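Long-range contacts in large exoprotein involved in heme utilization or adhesion (Yersinia kristensenii ATCC 33638, PDB 5E3E), which appears to act as the toxin of a contact-dependent growth inhibition system, a nuclease of the RNase A superfamily held in complex with its CdiI immunity protein: residues 42-47 and 64-69; 91-96 and 105-110. All coordinates share one frame; numbering follows the deposited sequence.

In the fold
Both interactions fall within the toxin's RNase A-type domain and come in series along the chain: 42-47 with 64-69 closes before 91-96 with 105-110 opens. Their centres lie about 9 Å apart, on one antiparallel sheet. Interaction 1 lays helix 34-47 on strand 63-68; interaction 2 pairs strands 86-97 and 105-113 as a hairpin. Strand 86-97 joins the two, because it also borders strand 63-68, where Ile93 N lies 2.9 Å from Ile66 O. The helix spans both contacts: Ala44 touches Ile66 and Ile93, while Ile45 reaches Tyr105. The face carrying Glu65, Arg92 and Ile94 meets the immunity protein instead, so the sheet separates the helix-covered core from the inhibitor interface.

Interaction 1: residues 42-47 and 64-69; sequences SKAIDS and LEIDYQ
Helix-on-sheet packing joins the C-terminal part of helix 34-47 to strand 63-68 in this RNase A-type fold. Helix 42-47 crosses strand 64-68 at 112° with an axis separation of 7.7 Å, close enough for the small Ala44 to sit directly over the strand. Its CB stands 4.0 Å from Tyr68 CB and also touches Ile66 CD1. That methyl also lies 3.9 Å from Ile45 CG1, and it comes within 3.7 Å of Ala44 O, so the tip of Ile66 is laid against helix backbone as well as side chains. The torsions of Ile66 explain this reach: CG1 stands between the backbone N and the carbonyl carbon (chi1 60°), and a nearly extended chi2 of 162° carries CD1 on to the helix.

Outside the two segments, Ile93 of the neighbouring strand and Ile52 of helix 49-58 extend this apolar layer, and Asn48 ND2 ties Ala44 O to Asp67 O. Asp67 itself turns from the helix and forms a salt bridge with Arg92, on the side where Glu65 meets Arg15 of the CdiI immunity protein.

At the outer margin, Lys43 bends at chi3 and slants across the CE1 side of the Tyr68 ring, its CE 3.6 Å from Tyr68 CE1. The ammonium then closes the contact by donating from Lys43 NZ to Tyr68 OH at 2.9 Å.

Interaction 2: residues 91-96 and 105-110; sequences ARIIIA and YKIITG
Ile94 O accepts two backbone N-H groups from the opposite strand, the signature of a classic beta bulge in the antiparallel hairpin of strands 86-97 and 105-113. The bond from Ile108 N is 2.8 Å long and lies in the carbonyl plane, although its N-H...O angle is only 147°; that from Thr109 N is weak at 3.3 Å. Beside them, Ile94 N points almost straight at Thr109 O (2.8 Å, 177°). The extra residue shifts the register by one: Ile94 pairs with Thr109, but Ile95 with Ile107. Beyond the bulge, regular pairing resumes through reciprocal Ala96-Lys106 bonds.

Side chains form the next layer. Ile95 CD1 sits over one face of the Tyr105 ring, 4.1 Å from its centroid and 23° off the normal, a CH-pi contact displaced toward the CB end of the ring. Tyr105 CG stands between its backbone N and carbonyl carbon, standing the ring up beside Ile95. Farther along this face, Ile93 CG2 meets Ile107 CG2 at 4.0 Å.

Helix 34-47 covers this face through Ala44, Ile45 and Thr41, and Ile52 of helix 49-58 backs Ile95 and Tyr105. On the reverse face, Arg92 forms a salt bridge with Asp74, and Thr109 OG1 a hydrogen bond with Asp21, of the CdiI immunity protein. There the bulged Ile108 packs against Leu25 of that chain, while its CG1 rests 3.7 Å from Ala96 CB.

Interaction 1: residues 42-47 and 64-69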
loop_
_atom_site.group_PDB
_atom_site.type_symbol
_atom_site.label_atom_id
_atom_site.label_comp_id
_atom_site.label_asym_id
_atom_site.label_seq_id
_atom_site.Cartn_x
_atom_site.Cartn_y
_atom_site.Cartn_z
ATOM N N SER B 42 8.868 10.837 -11.435
ATOM C CA SER B 42 9.025 10.847 -12.904
ATOM C C SER B 42 9.642 9.564 -13.443
ATOM O O SER B 42 9.158 9.039 -14.424
ATOM C CB SER B 42 9.852 12.039 -13.385
ATOM O OG SER B 42 9.285 13.247 -12.908
ATOM N N LYS B 43 10.699 9.058 -12.816
ATOM C CA LYS B 43 11.331 7.805 -13.279
ATOM C C LYS B 43 10.378 6.597 -13.177
ATOM O O LYS B 43 10.330 5.742 -14.063
ATOM C CB LYS B 43 12.623 7.520 -12.519
ATOM C CG LYS B 43 13.746 8.503 -12.846
ATOM C CD LYS B 43 15.026 8.150 -12.118
ATOM C CE LYS B 43 14.946 8.498 -10.645
ATOM N NZ LYS B 43 16.276 8.490 -9.993
ATOM N N ALA B 44 9.615 6.531 -12.098
ATOM C CA ALA B 44 8.671 5.440 -11.899
ATOM C C ALA B 44 7.569 5.491 -12.947
ATOM O O ALA B 44 7.174 4.464 -13.485
ATOM C CB ALA B 44 8.066 5.504 -10.497
ATOM N N ILE B 45 7.058 6.674 -13.249
ATOM C CA ILE B 45 6.023 6.775 -14.292
ATOM C C ILE B 45 6.595 6.371 -15.668
ATOM O O ILE B 45 5.982 5.581 -16.417
ATOM C CB ILE B 45 5.423 8.189 -14.352
ATOM C CG1 ILE B 45 4.509 8.432 -13.143
ATOM C CG2 ILE B 45 4.657 8.389 -15.671
ATOM C CD1 ILE B 45 4.292 9.902 -12.840
ATOM N N ASP B 46 7.770 6.889 -15.986
ATOM C CA ASP B 46 8.390 6.625 -17.278
ATOM C C ASP B 46 8.753 5.159 -17.455
ATOM O O ASP B 46 8.543 4.586 -18.532
ATOM C CB ASP B 46 9.628 7.498 -17.490
ATOM C CG ASP B 46 9.276 8.969 -17.710
ATOM O OD1 ASP B 46 8.115 9.281 -18.069
ATOM O OD2 ASP B 46 10.161 9.817 -17.526
ATOM N N SER B 47 9.270 4.524 -16.416
ATOM C CA SER B 47 9.593 3.104 -16.522
ATOM C C SER B 47 8.373 2.164 -16.446
ATOM O O SER B 47 8.520 0.961 -16.675
ATOM C CB SER B 47 10.671 2.715 -15.513
ATOM O OG SER B 47 10.150 2.567 -14.223
ATOM N N LEU B 64 -3.780 2.175 -9.363
ATOM C CA LEU B 64 -2.669 1.401 -9.917
ATOM C C LEU B 64 -1.393 1.676 -9.106
ATOM O O LEU B 64 -1.036 2.819 -8.844
ATOM C CB LEU B 64 -2.427 1.748 -11.382
ATOM C CG LEU B 64 -1.272 0.993 -12.090
ATOM C CD1 LEU B 64 -1.625 -0.461 -12.380
ATOM C CD2 LEU B 64 -0.895 1.710 -13.362
ATOM N N GLU B 65 -0.732 0.594 -8.734
ATOM C CA GLU B 65 0.575 0.615 -8.064
ATOM C C GLU B 65 1.683 0.625 -9.099
ATOM O O GLU B 65 1.693 -0.220 -10.001
ATOM C CB GLU B 65 0.708 -0.676 -7.236
ATOM C CG GLU B 65 2.082 -0.929 -6.628
ATOM C CD GLU B 65 2.199 -2.287 -5.957
ATOM O OE1 GLU B 65 1.147 -2.960 -5.703
ATOM O OE2 GLU B 65 3.374 -2.662 -5.640
ATOM N N ILE B 66 2.643 1.544 -8.972
ATOM C CA ILE B 66 3.803 1.503 -9.809
ATOM C C ILE B 66 5.004 1.594 -8.903
ATOM O O ILE B 66 5.065 2.449 -8.028
ATOM C CB ILE B 66 3.835 2.589 -10.895
ATOM C CG1 ILE B 66 3.806 3.973 -10.303
ATOM C CG2 ILE B 66 2.639 2.415 -11.848
ATOM C CD1 ILE B 66 4.260 5.068 -11.247
ATOM N N ASP B 67 5.932 0.686 -9.112
ATOM C CA ASP B 67 7.088 0.559 -8.239
ATOM C C ASP B 67 8.333 1.054 -8.931
ATOM O O ASP B 67 8.401 1.131 -10.171
ATOM C CB ASP B 67 7.206 -0.886 -7.744
ATOM C CG ASP B 67 6.013 -1.289 -6.858
ATOM O OD1 ASP B 67 5.769 -0.606 -5.840
ATOM O OD2 ASP B 67 5.304 -2.257 -7.185
ATOM N N TYR B 68 9.286 1.482 -8.109
ATOM C CA TYR B 68 10.537 2.062 -8.532
ATOM C C TYR B 68 11.598 1.285 -7.771
ATOM O O TYR B 68 11.459 1.076 -6.561
ATOM C CB TYR B 68 10.573 3.516 -8.104
ATOM C CG TYR B 68 11.933 4.190 -8.214
ATOM C CD1 TYR B 68 12.379 4.681 -9.433
ATOM C CD2 TYR B 68 12.752 4.338 -7.102
ATOM C CE1 TYR B 68 13.591 5.296 -9.540
ATOM C CE2 TYR B 68 13.979 4.986 -7.193
ATOM C CZ TYR B 68 14.392 5.452 -8.425
ATOM O OH TYR B 68 15.613 6.092 -8.566
ATOM N N GLN B 69 12.629 0.822 -8.478
ATOM C CA GLN B 69 13.726 0.122 -7.861
ATOM C C GLN B 69 15.027 0.878 -8.178
ATOM O O GLN B 69 15.218 1.392 -9.281
ATOM C CB GLN B 69 13.795 -1.326 -8.372
ATOM C CG GLN B 69 12.531 -2.149 -8.095
ATOM C CD GLN B 69 11.443 -1.988 -9.160
ATOM O OE1 GLN B 69 11.737 -1.834 -10.362
ATOM N NE2 GLN B 69 10.172 -2.046 -8.731
#

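Interaction 2: residues 91-96 and 105-110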
loop_
_atom_site.group_PDB
_atom_site.type_symbol
_atom_site.label_atom_id
_atom_site.label_comp_id
_atom_site.label_asym_id
_atom_site.label_seq_id
_atom_site.Cartn_x
_atom_site.Cartn_y
_atom_site.Cartn_z
ATOM N N ALA B 91 10.798 2.608 -4.141
ATOM C CA ALA B 91 9.616 3.424 -3.860
ATOM C C ALA B 91 8.351 2.892 -4.482
ATOM O O ALA B 91 8.395 2.069 -5.378
ATOM C CB ALA B 91 9.838 4.844 -4.335
ATOM N N ARG B 92 7.221 3.429 -4.063
ATOM C CA ARG B 92 5.944 2.992 -4.613
ATOM C C ARG B 92 5.165 4.253 -4.800
ATOM O O ARG B 92 5.110 5.100 -3.914
ATOM C CB ARG B 92 5.225 2.047 -3.658
ATOM C CG ARG B 92 3.848 1.571 -4.132
ATOM C CD ARG B 92 3.201 0.568 -3.168
ATOM N NE ARG B 92 4.078 -0.606 -3.103
ATOM C CZ ARG B 92 4.458 -1.228 -1.993
ATOM N NH1 ARG B 92 4.002 -0.873 -0.801
ATOM N NH2 ARG B 92 5.283 -2.258 -2.094
ATOM N N ILE B 93 4.532 4.353 -5.961
ATOM C CA ILE B 93 3.615 5.434 -6.259
ATOM C C ILE B 93 2.243 4.841 -6.486
ATOM O O ILE B 93 2.136 3.789 -7.098
ATOM C CB ILE B 93 4.041 6.177 -7.570
ATOM C CG1 ILE B 93 5.536 6.582 -7.553
ATOM C CG2 ILE B 93 3.129 7.354 -7.837
ATOM C CD1 ILE B 93 6.008 7.368 -6.413
ATOM N N ILE B 94 1.193 5.492 -6.006
ATOM C CA ILE B 94 -0.165 5.023 -6.271
ATOM C C ILE B 94 -0.853 6.078 -7.099
ATOM O O ILE B 94 -0.897 7.249 -6.680
ATOM C CB ILE B 94 -0.986 4.803 -4.976
ATOM C CG1 ILE B 94 -0.322 3.791 -4.025
ATOM C CG2 ILE B 94 -2.425 4.355 -5.295
ATOM C CD1 ILE B 94 0.035 2.493 -4.663
ATOM N N ILE B 95 -1.412 5.674 -8.236
ATOM C CA ILE B 95 -2.174 6.579 -9.092
ATOM C C ILE B 95 -3.621 6.144 -9.200
ATOM O O ILE B 95 -3.974 5.017 -8.872
ATOM C CB ILE B 95 -1.542 6.733 -10.485
ATOM C CG1 ILE B 95 -1.640 5.442 -11.314
ATOM C CG2 ILE B 95 -0.113 7.182 -10.349
ATOM C CD1 ILE B 95 -1.265 5.630 -12.773
ATOM N N ALA B 96 -4.459 7.073 -9.608
ATOM C CA ALA B 96 -5.853 6.751 -9.841
ATOM C C ALA B 96 -6.306 7.329 -11.152
ATOM O O ALA B 96 -5.884 8.413 -11.544
ATOM C CB ALA B 96 -6.709 7.287 -8.725
ATOM N N TYR B 105 -4.628 10.448 -15.332
ATOM C CA TYR B 105 -4.533 9.961 -13.952
ATOM C C TYR B 105 -4.054 11.040 -13.003
ATOM O O TYR B 105 -3.461 12.033 -13.413
ATOM C CB TYR B 105 -3.589 8.750 -13.860
ATOM C CG TYR B 105 -2.156 9.026 -14.269
ATOM C CD1 TYR B 105 -1.241 9.588 -13.372
ATOM C CD2 TYR B 105 -1.714 8.732 -15.557
ATOM C CE1 TYR B 105 0.068 9.857 -13.752
ATOM C CE2 TYR B 105 -0.406 8.985 -15.941
ATOM C CZ TYR B 105 0.477 9.550 -15.043
ATOM O OH TYR B 105 1.767 9.806 -15.457
ATOM N N LYS B 106 -4.306 10.841 -11.719
ATOM C CA LYS B 106 -3.672 11.668 -10.709
ATOM C C LYS B 106 -2.829 10.806 -9.779
ATOM O O LYS B 106 -3.133 9.654 -9.564
ATOM C CB LYS B 106 -4.700 12.470 -9.931
ATOM C CG LYS B 106 -5.570 11.666 -8.991
ATOM C CD LYS B 106 -6.837 12.414 -8.583
ATOM C CE LYS B 106 -6.588 13.845 -8.112
ATOM N NZ LYS B 106 -5.860 13.938 -6.820
ATOM N N ILE B 107 -1.777 11.405 -9.232
ATOM C CA ILE B 107 -0.968 10.757 -8.228
ATOM C C ILE B 107 -1.653 10.895 -6.860
ATOM O O ILE B 107 -1.871 12.005 -6.320
ATOM C CB ILE B 107 0.440 11.370 -8.178
ATOM C CG1 ILE B 107 1.153 11.115 -9.510
ATOM C CG2 ILE B 107 1.238 10.769 -7.037
ATOM C CD1 ILE B 107 2.331 12.036 -9.704
ATOM N N ILE B 108 -2.005 9.754 -6.295
ATOM C CA ILE B 108 -2.700 9.745 -5.014
ATOM C C ILE B 108 -1.695 9.925 -3.897
ATOM O O ILE B 108 -1.877 10.758 -3.026
ATOM C CB ILE B 108 -3.460 8.426 -4.817
ATOM C CG1 ILE B 108 -4.560 8.329 -5.897
ATOM C CG2 ILE B 108 -4.079 8.344 -3.440
ATOM C CD1 ILE B 108 -5.651 9.393 -5.826
ATOM N N THR B 109 -0.651 9.109 -3.927
ATOM C CA THR B 109 0.443 9.247 -2.948
ATOM C C THR B 109 1.656 8.481 -3.438
ATOM O O THR B 109 1.633 7.867 -4.503
ATOM C CB THR B 109 0.007 8.748 -1.543
ATOM O OG1 THR B 109 0.958 9.149 -0.536
ATOM C CG2 THR B 109 -0.215 7.286 -1.521
ATOM N N GLY B 110 2.726 8.572 -2.668
ATOM C CA GLY B 110 3.914 7.787 -2.970
ATOM C C GLY B 110 4.919 7.944 -1.843
ATOM O O GLY B 110 4.882 8.916 -1.115
#